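PDB 7A27: SmhA from Serratia marcescens, which probably serves as one component of Smh, a tripartite alpha-pore-forming toxin, captured here in its soluble, predominantly helical form. Local coordinates for residues T168-N173 with V276-Q281; Q44-G49 with A270-S275; D117-Y122 with G306-A311; K82-A87 with K347-A352. All blocks are in the same frame, centred on the assembly; numbering follows the deposited sequence.

The four contacts sample both halves of an elongated helical protein. Contacts 1 and 2 lie 15 Å apart between centres and share helix 272-299: the 270-275 segment of contact 2 runs directly into 276-281 of contact 1. On the opposite side of the chain's centre, contacts 3 and 4 have centres 16 Å apart and touch where F86 lies against A119 and V308 and where Y122 meets K82 and N85. Centres of contacts 2 and 4 are 50 Å apart, yet both use helix 48-96, whose length links the two pairs. Contact 3 is nested within the chain loop closed by contact 4. N359, a calcium ligand in SmhA though none is bound here, lies away from all four.

Contact 1. Residues T168-N173 with V276-Q281; sequences TIAELN and VAKSVQ
K278 NZ forms a salt bridge with E155 OE2 of helix 104-155, and toward the 168-173 segment it has only a methyl for company, A170 CB at 4.3 Å. The rest of the lysine works as a hydrocarbon arm. Bends at chi3 (132°) and chi4 (-52°) break the extended course of the chain and turn NZ toward A170, with CD passing I169. There CD meets I169 CG2 at 3.9 Å, the two side chains crossing at a slant. The isoleucine offers this methyl because CG2 points away from its own amide nitrogen. The example shows how two helices of a bundle can be joined although they are widely spaced: 168-173 and 276-281 run nearly parallel, 17° apart, with axes 11.0 Å from each other, so long side chains have to bridge the gap. Helix 247-268 packs on the 168-173 segment as well, with A263, Y264 and L267 on I169. Strand 230-237 lies on helix 272-299, Y231 touching V276, S279 and V280. N173 also faces the lysine helix and rests on Y264; its ND2 stays 4.5 Å from K278 O, too distant for a hydrogen bond, and amide and carbonyl are merely neighbours.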
loop_
_atom_site.group_PDB
_atom_site.type_symbol
_atom_site.label_atom_id
_atom_site.label_comp_id
_atom_site.label_asym_id
_atom_site.label_seq_id
_atom_site.Cartn_x
_atom_site.Cartn_y
_atom_site.Cartn_z
ATOM N N THR A 168 -16.560 16.184 -17.379
ATOM C CA THR A 168 -15.952 17.192 -16.466
ATOM C C THR A 168 -15.649 16.504 -15.134
ATOM O O THR A 168 -14.526 16.668 -14.632
ATOM C CB THR A 168 -16.849 18.419 -16.266
ATOM O OG1 THR A 168 -17.042 19.034 -17.539
ATOM C CG2 THR A 168 -16.248 19.430 -15.318
ATOM N N ILE A 169 -16.609 15.733 -14.620
ATOM C CA ILE A 169 -16.487 14.975 -13.340
ATOM C C ILE A 169 -15.395 13.907 -13.489
ATOM O O ILE A 169 -14.497 13.875 -12.648
ATOM C CB ILE A 169 -17.855 14.395 -12.931
ATOM C CG1 ILE A 169 -18.782 15.517 -12.452
ATOM C CG2 ILE A 169 -17.711 13.296 -11.888
ATOM C CD1 ILE A 169 -20.214 15.098 -12.276
ATOM N N ALA A 170 -15.451 13.079 -14.530
ATOM C CA ALA A 170 -14.479 11.985 -14.770
ATOM C C ALA A 170 -13.074 12.577 -14.803
ATOM O O ALA A 170 -12.203 12.006 -14.162
ATOM C CB ALA A 170 -14.807 11.244 -16.047
ATOM N N GLU A 171 -12.893 13.707 -15.497
ATOM C CA GLU A 171 -11.588 14.397 -15.677
ATOM C C GLU A 171 -11.097 14.920 -14.330
ATOM O O GLU A 171 -9.909 14.760 -14.057
ATOM C CB GLU A 171 -11.677 15.490 -16.749
ATOM C CG GLU A 171 -11.589 14.911 -18.157
ATOM C CD GLU A 171 -11.678 15.875 -19.329
ATOM O OE1 GLU A 171 -12.395 16.933 -19.193
ATOM O OE2 GLU A 171 -11.016 15.564 -20.383
ATOM N N LEU A 172 -11.970 15.508 -13.516
ATOM C CA LEU A 172 -11.603 16.052 -12.181
ATOM C C LEU A 172 -11.188 14.923 -11.228
ATOM O O LEU A 172 -10.176 15.104 -10.544
ATOM C CB LEU A 172 -12.771 16.876 -11.632
ATOM C CG LEU A 172 -12.927 18.244 -12.293
ATOM C CD1 LEU A 172 -14.284 18.877 -11.994
ATOM C CD2 LEU A 172 -11.790 19.167 -11.848
ATOM N N ASN A 173 -11.927 13.810 -11.165
ATOM C CA ASN A 173 -11.572 12.646 -10.309
ATOM C C ASN A 173 -10.168 12.151 -10.702
ATOM O O ASN A 173 -9.393 11.812 -9.801
ATOM C CB ASN A 173 -12.608 11.523 -10.387
ATOM C CG ASN A 173 -13.935 11.834 -9.724
ATOM O OD1 ASN A 173 -14.001 12.391 -8.627
ATOM N ND2 ASN A 173 -15.009 11.417 -10.370
ATOM N N VAL A 276 -24.168 9.952 -8.082
ATOM C CA VAL A 276 -23.818 9.078 -6.922
ATOM C C VAL A 276 -22.939 7.928 -7.432
ATOM O O VAL A 276 -21.816 7.785 -6.941
ATOM C CB VAL A 276 -25.071 8.559 -6.193
ATOM C CG1 VAL A 276 -24.706 7.533 -5.128
ATOM C CG2 VAL A 276 -25.887 9.683 -5.577
ATOM N N ALA A 277 -23.428 7.164 -8.408
ATOM C CA ALA A 277 -22.722 6.012 -9.012
ATOM C C ALA A 277 -21.280 6.404 -9.373
ATOM O O ALA A 277 -20.368 5.608 -9.073
ATOM C CB ALA A 277 -23.486 5.511 -10.207
ATOM N N LYS A 278 -21.091 7.594 -9.957
ATOM C CA LYS A 278 -19.769 8.114 -10.388
ATOM C C LYS A 278 -18.887 8.386 -9.170
ATOM O O LYS A 278 -17.692 8.022 -9.236
ATOM C CB LYS A 278 -19.897 9.415 -11.187
ATOM C CG LYS A 278 -20.461 9.319 -12.590
ATOM C CD LYS A 278 -20.092 10.564 -13.411
ATOM C CE LYS A 278 -19.530 10.222 -14.774
ATOM N NZ LYS A 278 -18.404 9.257 -14.741
ATOM N N SER A 279 -19.460 9.000 -8.123
ATOM C CA SER A 279 -18.774 9.336 -6.850
ATOM C C SER A 279 -18.209 8.072 -6.182
ATOM O O SER A 279 -17.065 8.145 -5.632
ATOM C CB SER A 279 -19.686 10.044 -5.907
ATOM O OG SER A 279 -19.082 10.084 -4.631
ATOM N N VAL A 280 -18.988 6.979 -6.199
ATOM C CA VAL A 280 -18.621 5.665 -5.591
ATOM C C VAL A 280 -17.496 5.043 -6.409
ATOM O O VAL A 280 -16.500 4.608 -5.799
ATOM C CB VAL A 280 -19.819 4.698 -5.509
ATOM C CG1 VAL A 280 -19.393 3.290 -5.130
ATOM C CG2 VAL A 280 -20.858 5.198 -4.528
ATOM N N GLN A 281 -17.670 4.998 -7.737
ATOM C CA GLN A 281 -16.714 4.381 -8.688
ATOM C C GLN A 281 -15.353 5.079 -8.588
ATOM O O GLN A 281 -14.332 4.374 -8.738
ATOM C CB GLN A 281 -17.285 4.429 -10.102
ATOM C CG GLN A 281 -16.292 4.039 -11.178
ATOM C CD GLN A 281 -15.629 2.710 -10.915
ATOM O OE1 GLN A 281 -16.168 1.854 -10.201
ATOM N NE2 GLN A 281 -14.445 2.550 -11.497
#

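Contact 2. Residues Q44-G49 with A270-S275; sequences QSMDPG and ANALLS
Apolar contact dominates here: M46, in the loop before helix 48-96, packs on L273 in the first turn of helix 272-299. The two side chains slide past one another in opposite directions. L273 uses both branches: CD2 lies 3.8 Å from M46 CB, and CD1 lies 4.1 Å from M46 SD. Beyond the sulfur, a chi3 of 140° carries the methyl CE of M46 back to the preceding residue, within 4.2 Å of A272 CB. The leucine CD2 also abuts D47, at 3.7 Å from its backbone N and 3.9 Å from its CB, and so also covers the N-cap residue.

The polar bonds stay on their own sides. D47 caps helix 48-96: with CG trans to N (chi1 -175°), OD2 reaches L50 N in a weak hydrogen bond. At the start of the partner helix, N271 caps nothing with its side chain, but its carbonyl O accepts a hydrogen bond from S275 OG, 2.8 Å away and in the carbonyl plane.

L50, T51 and I54 of helix 48-96 close around L273, while M46 also touches L207 just beyond strand 198-206; L274 faces helix 104-155 and S275 faces helix 247-268.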
loop_
_atom_site.group_PDB
_atom_site.type_symbol
_atom_site.label_atom_id
_atom_site.label_comp_id
_atom_site.label_asym_id
_atom_site.label_seq_id
_atom_site.Cartn_x
_atom_site.Cartn_y
_atom_site.Cartn_z
ATOM N N GLN A 44 -34.624 5.511 -1.301
ATOM C CA GLN A 44 -35.402 4.500 -2.062
ATOM C C GLN A 44 -36.520 5.232 -2.818
ATOM O O GLN A 44 -37.611 4.662 -2.989
ATOM C CB GLN A 44 -35.936 3.438 -1.103
ATOM C CG GLN A 44 -34.869 2.546 -0.502
ATOM C CD GLN A 44 -35.386 1.798 0.704
ATOM O OE1 GLN A 44 -36.442 2.117 1.241
ATOM N NE2 GLN A 44 -34.636 0.800 1.149
ATOM N N SER A 45 -36.245 6.462 -3.244
ATOM C CA SER A 45 -37.176 7.340 -3.995
ATOM C C SER A 45 -36.568 7.660 -5.369
ATOM O O SER A 45 -36.888 8.716 -5.926
ATOM C CB SER A 45 -37.486 8.591 -3.183
ATOM O OG SER A 45 -36.296 9.161 -2.650
ATOM N N MET A 46 -35.737 6.755 -5.897
ATOM C CA MET A 46 -35.017 6.904 -7.195
ATOM C C MET A 46 -35.070 5.581 -7.972
ATOM O O MET A 46 -35.648 4.621 -7.436
ATOM C CB MET A 46 -33.576 7.334 -6.938
ATOM C CG MET A 46 -33.542 8.543 -6.040
ATOM S SD MET A 46 -32.068 9.532 -6.214
ATOM C CE MET A 46 -32.795 11.171 -6.101
ATOM N N ASP A 47 -34.523 5.532 -9.192
ATOM C CA ASP A 47 -34.637 4.329 -10.064
ATOM C C ASP A 47 -34.452 3.083 -9.192
ATOM O O ASP A 47 -33.373 2.883 -8.636
ATOM C CB ASP A 47 -33.670 4.374 -11.257
ATOM C CG ASP A 47 -33.854 3.208 -12.222
ATOM O OD1 ASP A 47 -35.005 2.726 -12.359
ATOM O OD2 ASP A 47 -32.849 2.760 -12.806
ATOM N N PRO A 48 -35.495 2.233 -8.999
ATOM C CA PRO A 48 -35.346 1.027 -8.181
ATOM C C PRO A 48 -34.204 0.115 -8.678
ATOM O O PRO A 48 -33.420 -0.339 -7.854
ATOM C CB PRO A 48 -36.708 0.315 -8.298
ATOM C CG PRO A 48 -37.680 1.394 -8.734
ATOM C CD PRO A 48 -36.858 2.381 -9.535
ATOM N N GLY A 49 -34.126 -0.091 -10.000
ATOM C CA GLY A 49 -33.163 -0.985 -10.683
ATOM C C GLY A 49 -31.705 -0.578 -10.491
ATOM O O GLY A 49 -30.876 -1.486 -10.282
ATOM N N ALA A 270 -30.573 16.920 -13.351
ATOM C CA ALA A 270 -31.322 15.965 -14.206
ATOM C C ALA A 270 -30.966 14.510 -13.872
ATOM O O ALA A 270 -31.883 13.688 -13.901
ATOM C CB ALA A 270 -31.055 16.269 -15.666
ATOM N N ASN A 271 -29.684 14.183 -13.637
ATOM C CA ASN A 271 -29.194 12.804 -13.349
ATOM C C ASN A 271 -28.467 12.789 -11.994
ATOM O O ASN A 271 -27.231 12.882 -11.974
ATOM C CB ASN A 271 -28.274 12.272 -14.454
ATOM C CG ASN A 271 -28.821 12.503 -15.842
ATOM O OD1 ASN A 271 -29.005 13.646 -16.256
ATOM N ND2 ASN A 271 -29.045 11.424 -16.569
ATOM N N ALA A 272 -29.220 12.666 -10.898
ATOM C CA ALA A 272 -28.737 12.664 -9.499
ATOM C C ALA A 272 -28.156 11.295 -9.138
ATOM O O ALA A 272 -27.080 11.238 -8.515
ATOM C CB ALA A 272 -29.903 13.000 -8.613
ATOM N N LEU A 273 -28.847 10.226 -9.531
ATOM C CA LEU A 273 -28.452 8.850 -9.164
ATOM C C LEU A 273 -27.165 8.472 -9.903
ATOM O O LEU A 273 -26.359 7.733 -9.318
ATOM C CB LEU A 273 -29.610 7.894 -9.461
ATOM C CG LEU A 273 -29.528 6.534 -8.761
ATOM C CD1 LEU A 273 -29.261 6.686 -7.270
ATOM C CD2 LEU A 273 -30.808 5.749 -8.966
ATOM N N LEU A 274 -26.967 8.959 -11.133
ATOM C CA LEU A 274 -25.723 8.686 -11.903
ATOM C C LEU A 274 -24.565 9.395 -11.199
ATOM O O LEU A 274 -23.500 8.770 -11.073
ATOM C CB LEU A 274 -25.873 9.167 -13.344
ATOM C CG LEU A 274 -24.616 9.077 -14.209
ATOM C CD1 LEU A 274 -24.185 7.626 -14.424
ATOM C CD2 LEU A 274 -24.858 9.755 -15.558
ATOM N N SER A 275 -24.776 10.644 -10.760
ATOM C CA SER A 275 -23.792 11.452 -9.991
ATOM C C SER A 275 -23.262 10.607 -8.821
ATOM O O SER A 275 -22.030 10.544 -8.629
ATOM C CB SER A 275 -24.405 12.746 -9.509
ATOM O OG SER A 275 -24.931 13.508 -10.594
#

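Contact 3. Residues D117-Y122 with G306-A311; sequences DVAQHY and GKVAEA
A119 and A309 meet where two antiparallel helices of the bundle come very close, with axes 7.9 Å apart and N-to-C directions at 164°. Small side chains permit this: the CA atoms of the two alanines are only 5.1 Å apart, and their CB atoms touch at 3.9 Å. A119 CB presses on the backbone of the opposite helix as well, 3.8 Å from A309 N. Such intimate alanine packing is a recognised way of bringing antiparallel helices to less than the usual spacing.

V308 widens the contact on one flank. From its CB the side chain forks, and a chi1 of 176° directs one branch, CG1, at the neighbouring helices. This methyl meets two partners: A119 CB at 4.1 Å and, from helix 48-96, F86 CZ at 3.9 Å. The same phenylalanine ring lies against A119, so helix 48-96 packs against this flank through F86.

Q120 borders the other flank. Its CB lies 4.4 Å from A309 CB, and the remainder of this exposed side chain has no close contact with the partner segment. The carbonyl of A309 is also engaged across the pair: A309 O is hydrogen-bonded to S116 OG, one turn before Q120.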
loop_
_atom_site.group_PDB
_atom_site.type_symbol
_atom_site.label_atom_id
_atom_site.label_comp_id
_atom_site.label_asym_id
_atom_site.label_seq_id
_atom_site.Cartn_x
_atom_site.Cartn_y
_atom_site.Cartn_z
ATOM N N ASP A 117 18.388 -21.480 5.295
ATOM C CA ASP A 117 17.136 -22.222 5.584
ATOM C C ASP A 117 16.028 -21.226 5.971
ATOM O O ASP A 117 14.932 -21.294 5.380
ATOM C CB ASP A 117 17.375 -23.216 6.722
ATOM C CG ASP A 117 16.341 -24.300 6.881
ATOM O OD1 ASP A 117 15.799 -24.676 5.853
ATOM O OD2 ASP A 117 16.107 -24.747 8.033
ATOM N N VAL A 118 16.298 -20.345 6.940
ATOM C CA VAL A 118 15.309 -19.364 7.458
ATOM C C VAL A 118 14.840 -18.496 6.295
ATOM O O VAL A 118 13.623 -18.308 6.152
ATOM C CB VAL A 118 15.896 -18.501 8.580
ATOM C CG1 VAL A 118 14.933 -17.360 8.969
ATOM C CG2 VAL A 118 16.268 -19.359 9.780
ATOM N N ALA A 119 15.779 -17.972 5.516
ATOM C CA ALA A 119 15.491 -17.140 4.331
ATOM C C ALA A 119 14.556 -17.917 3.402
ATOM O O ALA A 119 13.612 -17.313 2.879
ATOM C CB ALA A 119 16.774 -16.780 3.633
ATOM N N GLN A 120 14.791 -19.214 3.221
ATOM C CA GLN A 120 13.957 -20.052 2.325
ATOM C C GLN A 120 12.530 -20.131 2.899
ATOM O O GLN A 120 11.588 -20.171 2.086
ATOM C CB GLN A 120 14.589 -21.430 2.102
ATOM C CG GLN A 120 14.068 -22.107 0.839
ATOM C CD GLN A 120 14.807 -23.355 0.428
ATOM O OE1 GLN A 120 14.806 -24.352 1.136
ATOM N NE2 GLN A 120 15.397 -23.329 -0.760
ATOM N N HIS A 121 12.378 -20.161 4.234
ATOM C CA HIS A 121 11.054 -20.182 4.918
ATOM C C HIS A 121 10.370 -18.818 4.714
ATOM O O HIS A 121 9.177 -18.797 4.352
ATOM C CB HIS A 121 11.153 -20.628 6.392
ATOM C CG HIS A 121 11.150 -22.113 6.589
ATOM N ND1 HIS A 121 12.330 -22.822 6.788
ATOM C CD2 HIS A 121 10.150 -23.027 6.602
ATOM C CE1 HIS A 121 12.065 -24.098 6.913
ATOM N NE2 HIS A 121 10.733 -24.253 6.794
ATOM N N TYR A 122 11.109 -17.723 4.877
ATOM C CA TYR A 122 10.579 -16.350 4.698
ATOM C C TYR A 122 10.177 -16.153 3.225
ATOM O O TYR A 122 9.209 -15.436 2.954
ATOM C CB TYR A 122 11.572 -15.326 5.263
ATOM C CG TYR A 122 11.796 -15.407 6.763
ATOM C CD1 TYR A 122 10.913 -16.058 7.613
ATOM C CD2 TYR A 122 12.827 -14.693 7.360
ATOM C CE1 TYR A 122 11.085 -16.047 8.991
ATOM C CE2 TYR A 122 13.017 -14.679 8.737
ATOM C CZ TYR A 122 12.145 -15.360 9.561
ATOM O OH TYR A 122 12.372 -15.373 10.914
ATOM N N GLY A 306 14.555 -15.478 -1.738
ATOM C CA GLY A 306 15.242 -16.589 -2.424
ATOM C C GLY A 306 16.657 -16.232 -2.802
ATOM O O GLY A 306 17.508 -17.137 -2.744
ATOM N N LYS A 307 16.909 -14.969 -3.169
ATOM C CA LYS A 307 18.268 -14.471 -3.505
ATOM C C LYS A 307 19.137 -14.471 -2.243
ATOM O O LYS A 307 20.331 -14.803 -2.368
ATOM C CB LYS A 307 18.223 -13.088 -4.153
ATOM C CG LYS A 307 17.803 -13.084 -5.617
ATOM C CD LYS A 307 18.077 -11.776 -6.344
ATOM C CE LYS A 307 18.162 -11.974 -7.848
ATOM N NZ LYS A 307 18.118 -10.692 -8.589
ATOM N N VAL A 308 18.573 -14.108 -1.083
ATOM C CA VAL A 308 19.294 -14.126 0.225
ATOM C C VAL A 308 19.605 -15.585 0.569
ATOM O O VAL A 308 20.713 -15.849 1.080
ATOM C CB VAL A 308 18.487 -13.451 1.347
ATOM C CG1 VAL A 308 19.174 -13.553 2.703
ATOM C CG2 VAL A 308 18.223 -12.001 1.015
ATOM N N ALA A 309 18.668 -16.497 0.297
ATOM C CA ALA A 309 18.820 -17.942 0.572
ATOM C C ALA A 309 19.996 -18.491 -0.249
ATOM O O ALA A 309 20.876 -19.125 0.356
ATOM C CB ALA A 309 17.536 -18.673 0.285
ATOM N N GLU A 310 20.021 -18.219 -1.557
ATOM C CA GLU A 310 21.072 -18.717 -2.482
ATOM C C GLU A 310 22.423 -18.103 -2.071
ATOM O O GLU A 310 23.414 -18.847 -1.992
ATOM C CB GLU A 310 20.739 -18.396 -3.943
ATOM C CG GLU A 310 19.648 -19.231 -4.596
ATOM C CD GLU A 310 19.281 -18.740 -6.006
ATOM O OE1 GLU A 310 18.078 -18.893 -6.416
ATOM O OE2 GLU A 310 20.188 -18.188 -6.712
ATOM N N ALA A 311 22.472 -16.801 -1.790
ATOM C CA ALA A 311 23.704 -16.073 -1.423
ATOM C C ALA A 311 24.314 -16.675 -0.160
ATOM O O ALA A 311 25.545 -16.805 -0.103
ATOM C CB ALA A 311 23.392 -14.617 -1.221
#

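Contact 4. Residues K82-A87 with K347-A352; sequences KASNFA and KSIDNA
Two torsions of I349 decide how it meets A83 and S84. A chi1 of -59° turns CG2 to the far side of CB from the main-chain nitrogen and lays CG1 beside that nitrogen; a chi2 of -76° then folds the longer branch instead of extending it. The isoleucine therefore presents two separate methyls to the 82-87 segment. Its terminal methyl CD1 reaches A83 CB at 3.9 Å, an apolar contact between buried residues, and its CG2 lies against S84 OG at 3.3 Å.

The serine is oriented by a torsion of its own: at chi1 -53° the hydroxyl stands opposite the carbonyl carbon. OG thus lies alongside the branched part of the isoleucine, with I349 CB 4.0 Å from it. Here a hydroxyl packs on hydrocarbon; no hydrogen bond crosses between the segments. The result is a simple case of one branched residue spanning two successive residues of a facing helix, at the level where the CA atoms of S84 and I349 come within 6.8 Å.

The two helices, 48-96 and 325-358, run in opposite senses as members of the long bundle. Their contact continues along both: A83 touches F345, and Y80 reaches back to I349. F86, on another face of its helix, meets the rings of W342 and W305 and borders helix 104-155 through L115. Helix 14-37 lies beside 347-352, with H18 against I349.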
loop_
_atom_site.group_PDB
_atom_site.type_symbol
_atom_site.label_atom_id
_atom_site.label_comp_id
_atom_site.label_asym_id
_atom_site.label_seq_id
_atom_site.Cartn_x
_atom_site.Cartn_y
_atom_site.Cartn_z
ATOM N N LYS A 82 9.399 -10.673 10.129
ATOM C CA LYS A 82 10.323 -11.753 9.706
ATOM C C LYS A 82 11.675 -11.133 9.317
ATOM O O LYS A 82 12.711 -11.695 9.714
ATOM C CB LYS A 82 9.627 -12.611 8.644
ATOM C CG LYS A 82 8.619 -13.593 9.237
ATOM C CD LYS A 82 7.639 -14.174 8.227
ATOM C CE LYS A 82 7.059 -15.523 8.587
ATOM N NZ LYS A 82 6.713 -15.659 10.022
ATOM N N ALA A 83 11.669 -9.987 8.634
ATOM C CA ALA A 83 12.893 -9.255 8.261
ATOM C C ALA A 83 13.633 -8.785 9.524
ATOM O O ALA A 83 14.842 -9.012 9.596
ATOM C CB ALA A 83 12.560 -8.118 7.331
ATOM N N SER A 84 12.965 -8.142 10.482
ATOM C CA SER A 84 13.601 -7.732 11.764
ATOM C C SER A 84 14.280 -8.959 12.366
ATOM O O SER A 84 15.485 -8.875 12.716
ATOM C CB SER A 84 12.619 -7.191 12.767
ATOM O OG SER A 84 11.846 -6.154 12.206
ATOM N N ASN A 85 13.494 -10.040 12.489
ATOM C CA ASN A 85 13.936 -11.329 13.068
ATOM C C ASN A 85 15.248 -11.737 12.391
ATOM O O ASN A 85 16.206 -12.071 13.104
ATOM C CB ASN A 85 12.848 -12.404 12.952
ATOM C CG ASN A 85 11.730 -12.283 13.971
ATOM O OD1 ASN A 85 11.560 -11.253 14.612
ATOM N ND2 ASN A 85 10.986 -13.366 14.163
ATOM N N PHE A 86 15.304 -11.672 11.062
ATOM C CA PHE A 86 16.505 -12.066 10.296
ATOM C C PHE A 86 17.665 -11.140 10.680
ATOM O O PHE A 86 18.786 -11.636 10.877
ATOM C CB PHE A 86 16.250 -12.055 8.791
ATOM C CG PHE A 86 17.257 -12.855 8.000
ATOM C CD1 PHE A 86 18.489 -12.324 7.676
ATOM C CD2 PHE A 86 16.981 -14.148 7.588
ATOM C CE1 PHE A 86 19.424 -13.059 6.963
ATOM C CE2 PHE A 86 17.919 -14.880 6.876
ATOM C CZ PHE A 86 19.142 -14.330 6.565
ATOM N N ALA A 87 17.429 -9.833 10.797
ATOM C CA ALA A 87 18.483 -8.877 11.194
ATOM C C ALA A 87 19.065 -9.310 12.533
ATOM O O ALA A 87 20.319 -9.372 12.646
ATOM C CB ALA A 87 17.954 -7.473 11.265
ATOM N N LYS A 347 15.768 -0.735 11.012
ATOM C CA LYS A 347 15.191 0.582 11.401
ATOM C C LYS A 347 14.089 0.948 10.398
ATOM O O LYS A 347 13.001 1.398 10.824
ATOM C CB LYS A 347 16.227 1.704 11.402
ATOM C CG LYS A 347 17.471 1.482 12.248
ATOM C CD LYS A 347 17.296 1.361 13.753
ATOM C CE LYS A 347 18.645 1.140 14.417
ATOM N NZ LYS A 347 18.541 0.981 15.886
ATOM N N SER A 348 14.364 0.791 9.103
ATOM C CA SER A 348 13.395 1.046 8.010
ATOM C C SER A 348 12.107 0.258 8.295
ATOM O O SER A 348 11.009 0.827 8.125
ATOM C CB SER A 348 14.006 0.720 6.678
ATOM O OG SER A 348 13.045 0.886 5.643
ATOM N N ILE A 349 12.252 -0.984 8.771
ATOM C CA ILE A 349 11.146 -1.920 9.133
ATOM C C ILE A 349 10.403 -1.389 10.356
ATOM O O ILE A 349 9.157 -1.369 10.323
ATOM C CB ILE A 349 11.657 -3.352 9.399
ATOM C CG1 ILE A 349 12.383 -3.952 8.192
ATOM C CG2 ILE A 349 10.491 -4.249 9.849
ATOM C CD1 ILE A 349 11.453 -4.418 7.089
ATOM N N ASP A 350 11.127 -1.028 11.415
ATOM C CA ASP A 350 10.525 -0.488 12.661
ATOM C C ASP A 350 9.581 0.670 12.311
ATOM O O ASP A 350 8.451 0.705 12.865
ATOM C CB ASP A 350 11.603 -0.054 13.659
ATOM C CG ASP A 350 12.304 -1.190 14.394
ATOM O OD1 ASP A 350 11.709 -2.266 14.535
ATOM O OD2 ASP A 350 13.440 -0.977 14.846
ATOM N N ASN A 351 10.012 1.564 11.409
ATOM C CA ASN A 351 9.247 2.784 11.016
ATOM C C ASN A 351 8.021 2.377 10.182
ATOM O O ASN A 351 6.966 3.001 10.350
ATOM C CB ASN A 351 10.119 3.834 10.311
ATOM C CG ASN A 351 9.389 5.153 10.088
ATOM O OD1 ASN A 351 8.726 5.670 10.988
ATOM N ND2 ASN A 351 9.499 5.725 8.900
ATOM N N ALA A 352 8.151 1.385 9.305
ATOM C CA ALA A 352 7.044 0.903 8.446
ATOM C C ALA A 352 5.945 0.310 9.329
ATOM O O ALA A 352 4.758 0.605 9.069
ATOM C CB ALA A 352 7.533 -0.094 7.433
#